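Local coordinates for homoserine kinase (Cytophaga hutchinsonii, PDB 4P52), which probably catalyses the ATP-dependent phosphorylation of homoserine to O-phosphohomoserine, a step on the way to threonine, as a member of the GHMP kinase family, at residues Ile27-Pro32 against Gly327-Ile331; Ser159-Asp163 against Val176-Leu182; Tyr170-Leu175 against Val184-Val189; Asn228-Leu232 against Leu243-Gln249. All coordinates share one frame; numbering follows the deposited sequence.

The four contacts show how a GHMP kinase is tied together at short and long range. Contact 1 pairs strand 26-36 with the C-terminal strand 329-330, so the other three contacts all fall inside the long loop that it closes. Contacts 2 and 3 alternate along the chain, share strand 173-178 and have centres about 13 Å apart; they join hairpin 173-187 to the helix 162-170 region. Contacts 1 to 3 reach one mixed sheet, contact 1 centred about 19 Å from contact 3. Contact 4 joins helices 219-237 and 241-247, about 32 Å from contact 1 between centres. Residues of contacts 2, 3 and 4 touch the second subunit, so hairpin and helix pair help form the dimer interface.

Contact 1: Ile27-Pro32 against Gly327-Ile331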
loop_
_atom_site.group_PDB
_atom_site.type_symbol
_atom_site.label_atom_id
_atom_site.label_comp_id
_atom_site.label_asym_id
_atom_site.label_seq_id
_atom_site.Cartn_x
_atom_site.Cartn_y
_atom_site.Cartn_z
ATOM N N ILE A 27 16.653 19.511 31.414
ATOM C CA ILE A 27 16.087 19.784 30.110
ATOM C C ILE A 27 14.604 19.460 30.142
ATOM O O ILE A 27 14.186 18.578 30.861
ATOM C CB ILE A 27 16.818 18.956 29.037
ATOM C CG1 ILE A 27 16.424 19.403 27.633
ATOM C CG2 ILE A 27 16.565 17.481 29.259
ATOM C CD1 ILE A 27 17.291 18.834 26.523
ATOM N N LYS A 28 13.814 20.178 29.357
ATOM C CA LYS A 28 12.410 19.878 29.244
ATOM C C LYS A 28 12.070 19.616 27.773
ATOM O O LYS A 28 12.385 20.436 26.899
ATOM C CB LYS A 28 11.613 21.043 29.808
ATOM C CG LYS A 28 10.195 20.677 30.162
ATOM C CD LYS A 28 9.486 21.766 30.950
ATOM C CE LYS A 28 8.128 21.230 31.389
ATOM N NZ LYS A 28 7.222 22.325 31.827
ATOM N N VAL A 29 11.456 18.474 27.482
ATOM C CA VAL A 29 11.086 18.166 26.110
ATOM C C VAL A 29 9.594 17.951 25.981
ATOM O O VAL A 29 8.945 17.367 26.864
ATOM C CB VAL A 29 11.810 16.924 25.568
ATOM C CG1 VAL A 29 11.290 16.589 24.178
ATOM C CG2 VAL A 29 13.317 17.152 25.504
ATOM N N PHE A 30 9.048 18.398 24.867
ATOM C CA PHE A 30 7.665 18.147 24.563
ATOM C C PHE A 30 7.603 17.166 23.396
ATOM O O PHE A 30 8.365 17.278 22.455
ATOM C CB PHE A 30 6.973 19.464 24.220
ATOM C CG PHE A 30 5.684 19.309 23.481
ATOM C CD1 PHE A 30 5.673 19.106 22.087
ATOM C CD2 PHE A 30 4.467 19.369 24.164
ATOM C CE1 PHE A 30 4.474 18.964 21.384
ATOM C CE2 PHE A 30 3.261 19.238 23.470
ATOM C CZ PHE A 30 3.267 19.045 22.072
ATOM N N ALA A 31 6.690 16.201 23.445
ATOM C CA ALA A 31 6.559 15.252 22.339
ATOM C C ALA A 31 5.094 15.180 21.943
ATOM O O ALA A 31 4.234 15.145 22.814
ATOM C CB ALA A 31 7.111 13.898 22.701
ATOM N N PRO A 32 4.806 15.162 20.625
ATOM C CA PRO A 32 3.440 15.320 20.167
ATOM C C PRO A 32 2.560 14.070 20.153
ATOM O O PRO A 32 3.040 12.932 19.986
ATOM C CB PRO A 32 3.629 15.858 18.744
ATOM C CG PRO A 32 4.876 15.202 18.278
ATOM C CD PRO A 32 5.750 15.049 19.501
ATOM N N GLY A 327 8.352 16.883 15.219
ATOM C CA GLY A 327 8.446 15.802 16.183
ATOM C C GLY A 327 8.723 16.424 17.538
ATOM O O GLY A 327 8.131 17.436 17.873
ATOM N N PRO A 328 9.643 15.839 18.327
ATOM C CA PRO A 328 9.880 16.417 19.660
ATOM C C PRO A 328 10.613 17.760 19.611
ATOM O O PRO A 328 11.229 18.100 18.622
ATOM C CB PRO A 328 10.710 15.354 20.389
ATOM C CG PRO A 328 11.136 14.382 19.353
ATOM C CD PRO A 328 10.542 14.720 18.020
ATOM N N LYS A 329 10.569 18.483 20.716
ATOM C CA LYS A 329 10.911 19.892 20.763
ATOM C C LYS A 329 11.398 20.206 22.181
ATOM O O LYS A 329 10.732 19.846 23.140
ATOM C CB LYS A 329 9.614 20.643 20.501
ATOM C CG LYS A 329 9.744 22.102 20.219
ATOM C CD LYS A 329 8.525 22.799 20.772
ATOM C CE LYS A 329 7.254 22.525 19.991
ATOM N NZ LYS A 329 6.153 23.312 20.626
ATOM N N VAL A 330 12.546 20.865 22.316
ATOM C CA VAL A 330 13.041 21.288 23.626
ATOM C C VAL A 330 12.301 22.561 24.000
ATOM O O VAL A 330 12.170 23.450 23.186
ATOM C CB VAL A 330 14.572 21.524 23.586
ATOM C CG1 VAL A 330 15.142 21.754 24.983
ATOM C CG2 VAL A 330 15.271 20.333 22.937
ATOM N N ILE A 331 11.793 22.648 25.223
ATOM C CA ILE A 331 10.935 23.792 25.622
ATOM C C ILE A 331 11.350 24.545 26.906
ATOM O O ILE A 331 12.217 24.086 27.662
ATOM C CB ILE A 331 9.442 23.389 25.730
ATOM C CG1 ILE A 331 9.269 22.257 26.736
ATOM C CG2 ILE A 331 8.864 23.049 24.347
ATOM C CD1 ILE A 331 7.828 21.934 27.042
HETATM O O HOH W 1 14.920 22.807 28.210
#
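Phe-30 and Lys-329 meet because each turns its CG away from its own backbone nitrogen (chi1 162° in Phe-30), after which the lysine bends at its second and third torsions and carries its amine back over the ring. The result is an off-centre cation-pi contact, with Lys-329 NZ 5.0 Å from the centroid of the Phe-30 ring. Ile-331 differs: with chi1 at 58° its CG1 lies between backbone nitrogen and carbonyl carbon, which brings CD1 to within 3.8 Å of Phe-30 CB. The Ile-331 side chain also lies aslant the aliphatic stem of Lys-28, CG1 against CG, and Lys-28 runs on to a salt bridge with Glu-55.

Beneath these side chains is an antiparallel ladder. Phe-30 and Lys-329 form its hydrogen-bonded pair: Phe-30 N gives a nearly straight bond of 2.8 Å to Lys-329 O, while the return bond from Lys-329 N to Phe-30 O is longer, 3.1 Å, and more bent. Ile-331 N continues the ladder to Lys-28 O at 2.8 Å, and a water joins Lys-28 N to Ile-331 O. The last residues of the chain thus add a short strand to the mixed sheet that, as in other GHMP kinases, probably forms the N-terminal half, alongside strand 26-36, which is bonded in turn to strand 52-61.

On the other face lie Val-29 and Val-330, a non-hydrogen-bonded pair. Val-330 CG1 meets Ile-27 CG1 at 3.8 Å, the two side chains crossing at about a right angle, and Val-29 CG1 touches Pro-328 CB. Helix 120-135 packs on this face through Tyr-130, Ala-131 and Gln-134.

Contact 2: Ser159-Asp163 against Val176-Leu182; sequences SAHAD and VRSYDPL
Tyr-179 reaches across to the start of helix 162-170 and accepts a hydrogen bond on its hydroxyl: Ala-162 N donates to Tyr-179 OH at 3.0 Å, with a bent angle of 133° at the hydrogen. The same hydroxyl lies near the plane of the His-161 ring, at its edge, while the tyrosine's CE2 passes Ala-160 O at 3.6 Å. Ala-162 is the hub of the apolar part. Its CB meets Tyr-179 CE2, Val-176 CG2 and, at 4.0 Å, Leu-182 CD1, so a single methyl is shared by three side chains of the hairpin. Val-176 CG2, set beside its own backbone nitrogen, also lies against Asp-163 N.

Further out, the turn that carries the tyrosine is shaped by a bond from Ser-178 OG to Pro-181 O, by a cis peptide before Pro-181, and by a classic beta bulge in which Arg-177 and Ser-178 both face Asp-183. Met-150 of helix 146-157 packs against Tyr-179, Ala-160 and Ala-162. A phenylalanine in place of Tyr-179 would probably keep the apolar packing but leave Ala-162 N without this acceptor. His-161 occupies the N-cap position, and the phenol oxygen meets an N-H of the first turn directly after it; the positive end of the helix dipole is thus likely to favour this oxygen as an acceptor.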
loop_
_atom_site.group_PDB
_atom_site.type_symbol
_atom_site.label_atom_id
_atom_site.label_comp_id
_atom_site.label_asym_id
_atom_site.label_seq_id
_atom_site.Cartn_x
_atom_site.Cartn_y
_atom_site.Cartn_z
ATOM N N SER A 159 3.643 -4.105 24.867
ATOM C CA SER A 159 3.058 -3.843 23.560
ATOM C C SER A 159 3.576 -2.499 23.022
ATOM O O SER A 159 3.334 -1.455 23.630
ATOM C CB SER A 159 1.527 -3.831 23.735
ATOM O OG SER A 159 0.848 -3.303 22.619
ATOM N N ALA A 160 4.282 -2.516 21.894
ATOM C CA ALA A 160 4.830 -1.273 21.311
ATOM C C ALA A 160 4.266 -0.955 19.929
ATOM O O ALA A 160 4.137 -1.847 19.087
ATOM C CB ALA A 160 6.349 -1.321 21.265
ATOM N N HIS A 161 3.923 0.310 19.687
ATOM C CA HIS A 161 3.342 0.673 18.386
ATOM C C HIS A 161 4.192 1.649 17.606
ATOM O O HIS A 161 4.184 2.839 17.892
ATOM C CB HIS A 161 1.901 1.180 18.519
ATOM C CG HIS A 161 0.933 0.125 18.954
ATOM N ND1 HIS A 161 0.378 0.098 20.220
ATOM C CD2 HIS A 161 0.437 -0.954 18.300
ATOM C CE1 HIS A 161 -0.431 -0.941 20.320
ATOM N NE2 HIS A 161 -0.412 -1.596 19.172
ATOM N N ALA A 162 4.916 1.139 16.613
ATOM C CA ALA A 162 5.828 1.951 15.827
ATOM C C ALA A 162 5.112 3.029 15.058
ATOM O O ALA A 162 5.673 4.099 14.826
ATOM C CB ALA A 162 6.649 1.103 14.900
ATOM N N ASP A 163 3.867 2.774 14.678
ATOM C CA ASP A 163 3.112 3.797 13.969
ATOM C C ASP A 163 2.654 4.932 14.876
ATOM O O ASP A 163 2.189 5.959 14.390
ATOM C CB ASP A 163 1.958 3.224 13.156
ATOM C CG ASP A 163 0.888 2.563 14.007
ATOM O OD1 ASP A 163 1.025 2.467 15.263
ATOM O OD2 ASP A 163 -0.109 2.120 13.381
ATOM N N VAL A 176 5.198 2.202 8.417
ATOM C CA VAL A 176 5.932 1.129 9.091
ATOM C C VAL A 176 5.772 -0.111 8.235
ATOM O O VAL A 176 4.726 -0.811 8.268
ATOM C CB VAL A 176 5.424 0.851 10.508
ATOM C CG1 VAL A 176 6.273 -0.238 11.160
ATOM C CG2 VAL A 176 5.463 2.127 11.327
ATOM N N ARG A 177 6.810 -0.368 7.449
ATOM C CA ARG A 177 6.743 -1.369 6.424
ATOM C C ARG A 177 6.856 -2.781 7.017
ATOM O O ARG A 177 6.268 -3.714 6.483
ATOM C CB ARG A 177 7.858 -1.094 5.426
ATOM C CG ARG A 177 7.723 -1.804 4.101
ATOM C CD ARG A 177 8.960 -2.639 3.918
ATOM N NE ARG A 177 8.728 -4.046 4.240
ATOM C CZ ARG A 177 9.644 -4.878 4.735
ATOM N NH1 ARG A 177 10.854 -4.450 5.031
ATOM N NH2 ARG A 177 9.337 -6.149 4.960
ATOM N N SER A 178 7.609 -2.918 8.108
ATOM C CA SER A 178 7.759 -4.170 8.841
ATOM C C SER A 178 8.130 -3.886 10.305
ATOM O O SER A 178 8.773 -2.875 10.581
ATOM C CB SER A 178 8.828 -5.034 8.164
ATOM O OG SER A 178 9.191 -6.160 8.946
ATOM N N TYR A 179 7.710 -4.758 11.232
ATOM C CA TYR A 179 8.075 -4.663 12.672
ATOM C C TYR A 179 9.344 -5.446 12.955
ATOM O O TYR A 179 10.192 -5.006 13.725
ATOM C CB TYR A 179 6.954 -5.144 13.608
ATOM C CG TYR A 179 6.005 -4.046 14.069
ATOM C CD1 TYR A 179 4.949 -3.609 13.242
ATOM C CD2 TYR A 179 6.139 -3.437 15.340
ATOM C CE1 TYR A 179 4.069 -2.598 13.654
ATOM C CE2 TYR A 179 5.253 -2.425 15.762
ATOM C CZ TYR A 179 4.222 -2.006 14.918
ATOM O OH TYR A 179 3.330 -1.007 15.301
ATOM N N ASP A 180 9.481 -6.611 12.341
ATOM C CA ASP A 180 10.697 -7.393 12.494
ATOM C C ASP A 180 11.212 -7.870 11.120
ATOM O O ASP A 180 10.628 -8.771 10.499
ATOM C CB ASP A 180 10.485 -8.554 13.480
ATOM C CG ASP A 180 11.798 -9.161 13.973
ATOM O OD1 ASP A 180 12.836 -8.466 13.964
ATOM O OD2 ASP A 180 11.794 -10.341 14.379
ATOM N N PRO A 181 12.298 -7.239 10.630
ATOM C CA PRO A 181 13.022 -6.155 11.336
ATOM C C PRO A 181 12.286 -4.820 11.212
ATOM O O PRO A 181 11.432 -4.669 10.337
ATOM C CB PRO A 181 14.367 -6.110 10.612
ATOM C CG PRO A 181 14.067 -6.607 9.223
ATOM C CD PRO A 181 12.853 -7.502 9.284
ATOM N N LEU A 182 12.604 -3.865 12.077
ATOM C CA LEU A 182 11.869 -2.603 12.115
ATOM C C LEU A 182 12.231 -1.745 10.911
ATOM O O LEU A 182 13.383 -1.316 10.756
ATOM C CB LEU A 182 12.141 -1.876 13.424
ATOM C CG LEU A 182 11.247 -0.706 13.843
ATOM C CD1 LEU A 182 9.767 -0.950 13.558
ATOM C CD2 LEU A 182 11.484 -0.407 15.320
#

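Contact 3: Tyr170-Leu175 against Val184-Val189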
loop_
_atom_site.group_PDB
_atom_site.type_symbol
_atom_site.label_atom_id
_atom_site.label_comp_id
_atom_site.label_asym_id
_atom_site.label_seq_id
_atom_site.Cartn_x
_atom_site.Cartn_y
_atom_site.Cartn_z
ATOM N N TYR A 170 10.159 11.155 15.040
ATOM C CA TYR A 170 10.772 11.650 13.823
ATOM C C TYR A 170 10.036 12.818 13.267
ATOM O O TYR A 170 10.560 13.512 12.415
ATOM C CB TYR A 170 10.800 10.577 12.745
ATOM C CG TYR A 170 11.691 9.414 13.058
ATOM C CD1 TYR A 170 12.863 9.571 13.777
ATOM C CD2 TYR A 170 11.370 8.139 12.612
ATOM C CE1 TYR A 170 13.680 8.484 14.068
ATOM C CE2 TYR A 170 12.183 7.053 12.889
ATOM C CZ TYR A 170 13.339 7.235 13.607
ATOM O OH TYR A 170 14.138 6.145 13.854
ATOM N N GLY A 171 8.804 13.027 13.719
ATOM C CA GLY A 171 7.923 13.989 13.061
ATOM C C GLY A 171 7.409 13.471 11.733
ATOM O O GLY A 171 7.935 12.512 11.170
ATOM N N GLY A 172 6.340 14.091 11.256
ATOM C CA GLY A 172 5.871 13.851 9.913
ATOM C C GLY A 172 4.947 12.670 9.793
ATOM O O GLY A 172 4.301 12.249 10.773
ATOM N N PHE A 173 4.900 12.141 8.574
ATOM C CA PHE A 173 4.034 11.048 8.211
ATOM C C PHE A 173 4.880 9.818 7.884
ATOM O O PHE A 173 5.793 9.883 7.067
ATOM C CB PHE A 173 3.210 11.453 6.995
ATOM C CG PHE A 173 2.039 10.572 6.768
ATOM C CD1 PHE A 173 2.222 9.253 6.366
ATOM C CD2 PHE A 173 0.743 11.054 6.986
ATOM C CE1 PHE A 173 1.139 8.409 6.191
ATOM C CE2 PHE A 173 -0.355 10.212 6.821
ATOM C CZ PHE A 173 -0.148 8.884 6.421
ATOM N N VAL A 174 4.540 8.690 8.489
ATOM C CA VAL A 174 5.383 7.511 8.470
ATOM C C VAL A 174 4.648 6.243 8.014
ATOM O O VAL A 174 3.475 6.004 8.370
ATOM C CB VAL A 174 6.003 7.317 9.875
ATOM C CG1 VAL A 174 6.429 5.885 10.119
ATOM C CG2 VAL A 174 7.172 8.279 10.079
ATOM N N LEU A 175 5.347 5.435 7.213
ATOM C CA LEU A 175 4.918 4.074 6.905
ATOM C C LEU A 175 5.822 3.109 7.658
ATOM O O LEU A 175 7.067 3.201 7.586
ATOM C CB LEU A 175 4.976 3.804 5.398
ATOM C CG LEU A 175 5.043 2.362 4.875
ATOM C CD1 LEU A 175 3.667 1.740 4.887
ATOM C CD2 LEU A 175 5.534 2.331 3.447
ATOM N N VAL A 184 11.073 1.486 8.777
ATOM C CA VAL A 184 10.263 2.701 8.845
ATOM C C VAL A 184 10.643 3.668 7.732
ATOM O O VAL A 184 11.814 3.860 7.433
ATOM C CB VAL A 184 10.429 3.371 10.219
ATOM C CG1 VAL A 184 9.760 4.731 10.227
ATOM C CG2 VAL A 184 9.839 2.469 11.280
ATOM N N VAL A 185 9.635 4.273 7.121
ATOM C CA VAL A 185 9.835 5.100 5.943
ATOM C C VAL A 185 9.085 6.389 6.151
ATOM O O VAL A 185 7.895 6.353 6.398
ATOM C CB VAL A 185 9.313 4.369 4.674
ATOM C CG1 VAL A 185 9.411 5.253 3.439
ATOM C CG2 VAL A 185 10.097 3.088 4.456
ATOM N N LYS A 186 9.762 7.532 6.093
ATOM C CA LYS A 186 9.050 8.802 6.200
ATOM C C LYS A 186 8.546 9.247 4.827
ATOM O O LYS A 186 9.291 9.245 3.861
ATOM C CB LYS A 186 9.921 9.894 6.808
ATOM C CG LYS A 186 9.115 11.196 6.987
ATOM C CD LYS A 186 9.886 12.381 7.542
ATOM C CE LYS A 186 10.383 12.085 8.950
ATOM N NZ LYS A 186 10.603 13.365 9.658
ATOM N N LEU A 187 7.286 9.658 4.741
ATOM C CA LEU A 187 6.711 10.036 3.449
ATOM C C LEU A 187 6.365 11.518 3.392
ATOM O O LEU A 187 5.928 12.074 4.390
ATOM C CB LEU A 187 5.447 9.220 3.190
ATOM C CG LEU A 187 5.608 7.703 3.180
ATOM C CD1 LEU A 187 4.225 7.072 3.129
ATOM C CD2 LEU A 187 6.465 7.259 2.009
ATOM N N PRO A 188 6.541 12.163 2.221
ATOM C CA PRO A 188 6.061 13.539 2.079
ATOM C C PRO A 188 4.530 13.590 1.993
ATOM O O PRO A 188 3.898 12.673 1.480
ATOM C CB PRO A 188 6.651 13.969 0.745
ATOM C CG PRO A 188 6.711 12.698 -0.041
ATOM C CD PRO A 188 7.161 11.681 0.973
ATOM N N VAL A 189 3.947 14.664 2.499
ATOM C CA VAL A 189 2.513 14.847 2.430
ATOM C C VAL A 189 2.199 16.248 1.928
ATOM O O VAL A 189 3.020 17.149 2.085
ATOM C CB VAL A 189 1.872 14.623 3.817
ATOM C CG1 VAL A 189 1.788 13.113 4.060
ATOM C CG2 VAL A 189 2.630 15.390 4.914
HETATM O O HOH W 2 6.458 13.532 6.573
#
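Phe-173, Lys-186 and Leu-175 lose the most surface to this contact, and each does so in its own way. Phe-173 meets Val-189 at about a right angle: the valine's CG1 sits 3.7 Å from Phe-173 CB and is equally near CG and CD2 of the ring. Lys-186 runs extended to CD, then turns at its third torsion (chi3 -63°) so that its amine curls back over the end of helix 162-170. There Lys-186 NZ donates to Tyr-170 O at 2.8 Å, approaching from above the carbonyl plane, with a weak second bond to Gly-171 O. Both acceptors come from the place where the helix ends, Gly-171 leaving it with positive phi, so the ammonium group binds carbonyls at the helix's C-terminal end.

The frame for these side chains is the antiparallel hairpin of strands 173-178 and 183-187. Leu-175 and Val-185 are a hydrogen-bonded pair, with Leu-175 N to Val-185 O and Val-185 N to Leu-175 O both at 2.8 Å. Nearer the open end, Leu-187 N still bonds Phe-173 O at 2.8 Å, but a water stands between Phe-173 N and Leu-187 O.

Leu-175 shares one face of the hairpin with Phe-173, and its CB touches Leu-187 CD1 at 4.0 Å. Gly-230 of the second subunit packs on Leu-175, and Ala-234 of that subunit on Leu-187. On the other face Val-174 CG1 meets Val-184 CG1 at 3.5 Å, the side chains crossing aslant, and Ala-166 of helix 162-170 rests against both. Tyr-170 brings a ring edge to Val-184, and its hydroxyl bonds Lys-143 O.

Contact 4: Asn228-Leu232 against Leu243-Gln249; sequences NVGGL and LIGRSMQ
Ser-247 packs closely against Gly-231, where helices 219-237 and 241-247 form an antiparallel helical pair, segment axes 8.4 Å apart, with no side chain on the glycine. The serine hydroxyl lies over the Gly-231 backbone, but OG stands anti to its carbonyl carbon (chi1 -69°), which sets it beside its own helix, and Ser-247 OG donates to Leu-243 O at 3.0 Å; that carbonyl also accepts from Ser-247 N. Leu-243 flanks the same glycine, its CG and CD2 against Gly-231 O. Beside this, Leu-232 CD1 reaches Ile-244 CG2 at 3.7 Å, at about a right angle, and selenomethionine Met-248 CG at 4.0 Å.

The looser, more solvent-facing part lies past the helix end, around partly exposed Gln-249. Asn-228 ND2 donates to Gln-249 O at 3.3 Å, coming from above that carbonyl's plane, whereas Asn-228 OD1 accepts from Arg-177 NE of the second subunit. Replacing Asn-228 with alanine is likely to leave Gln-249 O without this donor and Arg-177 of the second subunit without this acceptor.

The pair thus lies at the dimer interface: Val-185 of the second subunit packs on Leu-243, while the Met-248 side chain touches Phe-289 and Leu-291 of strand 288-292.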
loop_
_atom_site.group_PDB
_atom_site.type_symbol
_atom_site.label_atom_id
_atom_site.label_comp_id
_atom_site.label_asym_id
_atom_site.label_seq_id
_atom_site.Cartn_x
_atom_site.Cartn_y
_atom_site.Cartn_z
ATOM N N ASN A 228 -6.359 -0.190 -0.955
ATOM C CA ASN A 228 -6.590 1.137 -0.382
ATOM C C ASN A 228 -5.337 1.723 0.229
ATOM O O ASN A 228 -5.072 2.920 0.079
ATOM C CB ASN A 228 -7.756 1.127 0.619
ATOM C CG ASN A 228 -9.114 0.916 -0.061
ATOM O OD1 ASN A 228 -9.212 0.878 -1.290
ATOM N ND2 ASN A 228 -10.171 0.781 0.735
ATOM N N VAL A 229 -4.546 0.877 0.876
ATOM C CA VAL A 229 -3.309 1.313 1.510
ATOM C C VAL A 229 -2.348 1.796 0.429
ATOM O O VAL A 229 -1.634 2.801 0.605
ATOM C CB VAL A 229 -2.699 0.180 2.357
ATOM C CG1 VAL A 229 -1.228 0.404 2.669
ATOM C CG2 VAL A 229 -3.502 0.002 3.643
ATOM N N GLY A 230 -2.340 1.100 -0.701
ATOM C CA GLY A 230 -1.546 1.550 -1.843
ATOM C C GLY A 230 -2.078 2.864 -2.405
ATOM O O GLY A 230 -1.301 3.744 -2.779
ATOM N N GLY A 231 -3.406 2.981 -2.462
ATOM C CA GLY A 231 -4.072 4.146 -3.004
ATOM C C GLY A 231 -3.762 5.349 -2.144
ATOM O O GLY A 231 -3.587 6.441 -2.657
ATOM N N LEU A 232 -3.682 5.135 -0.829
ATOM C CA LEU A 232 -3.402 6.208 0.118
ATOM C C LEU A 232 -1.938 6.664 0.048
ATOM O O LEU A 232 -1.664 7.859 -0.019
ATOM C CB LEU A 232 -3.755 5.760 1.536
ATOM C CG LEU A 232 -3.798 6.756 2.690
ATOM C CD1 LEU A 232 -4.559 8.010 2.328
ATOM C CD2 LEU A 232 -4.485 6.099 3.869
ATOM N N LEU A 243 -7.795 11.041 -4.629
ATOM C CA LEU A 243 -7.393 9.641 -4.500
ATOM C C LEU A 243 -7.376 9.265 -3.021
ATOM O O LEU A 243 -7.879 8.194 -2.650
ATOM C CB LEU A 243 -6.019 9.378 -5.143
ATOM C CG LEU A 243 -5.402 7.962 -5.116
ATOM C CD1 LEU A 243 -6.318 6.929 -5.761
ATOM C CD2 LEU A 243 -4.009 7.904 -5.742
ATOM N N ILE A 244 -6.814 10.156 -2.197
ATOM C CA ILE A 244 -6.852 10.030 -0.736
ATOM C C ILE A 244 -8.288 9.876 -0.200
ATOM O O ILE A 244 -8.567 8.985 0.595
ATOM C CB ILE A 244 -6.177 11.217 -0.061
ATOM C CG1 ILE A 244 -4.708 11.258 -0.451
ATOM C CG2 ILE A 244 -6.315 11.107 1.452
ATOM C CD1 ILE A 244 -3.959 12.450 0.106
ATOM N N GLY A 245 -9.199 10.716 -0.672
ATOM C CA GLY A 245 -10.598 10.615 -0.280
ATOM C C GLY A 245 -11.126 9.216 -0.505
ATOM O O GLY A 245 -11.724 8.610 0.387
ATOM N N ARG A 246 -10.885 8.691 -1.701
ATOM C CA ARG A 246 -11.421 7.397 -2.080
ATOM C C ARG A 246 -10.693 6.256 -1.376
ATOM O O ARG A 246 -11.307 5.252 -1.056
ATOM C CB ARG A 246 -11.382 7.228 -3.598
ATOM C CG ARG A 246 -12.624 7.715 -4.349
ATOM C CD ARG A 246 -12.365 7.691 -5.854
ATOM N NE ARG A 246 -10.931 7.890 -6.111
ATOM C CZ ARG A 246 -10.407 8.433 -7.206
ATOM N NH1 ARG A 246 -11.205 8.856 -8.174
ATOM N NH2 ARG A 246 -9.084 8.562 -7.321
ATOM N N SER A 247 -9.401 6.433 -1.121
ATOM C CA SER A 247 -8.583 5.443 -0.430
ATOM C C SER A 247 -8.798 5.323 1.075
ATOM O O SER A 247 -8.388 4.326 1.684
ATOM C CB SER A 247 -7.108 5.706 -0.680
ATOM O OG SER A 247 -6.848 5.418 -2.034
HETATM N N MSE A 248 -9.442 6.309 1.687
HETATM C CA MSE A 248 -9.665 6.237 3.114
HETATM C C MSE A 248 -10.929 5.516 3.463
HETATM O O MSE A 248 -11.845 6.107 4.032
HETATM C CB MSE A 248 -9.736 7.639 3.600
HETATM C CG MSE A 248 -8.305 8.029 3.867
HETATM SE SE MSE A 248 -8.455 9.913 4.383
HETATM C CE MSE A 248 -8.818 9.537 6.302
ATOM N N GLN A 249 -10.980 4.236 3.108
ATOM C CA GLN A 249 -12.069 3.326 3.459
ATOM C C GLN A 249 -11.425 2.219 4.265
ATOM O O GLN A 249 -10.387 1.664 3.864
ATOM C CB GLN A 249 -12.738 2.698 2.227
ATOM C CG GLN A 249 -13.295 3.622 1.157
ATOM C CD GLN A 249 -14.132 4.757 1.727
ATOM O OE1 GLN A 249 -14.898 4.570 2.678
ATOM N NE2 GLN A 249 -13.984 5.953 1.152
#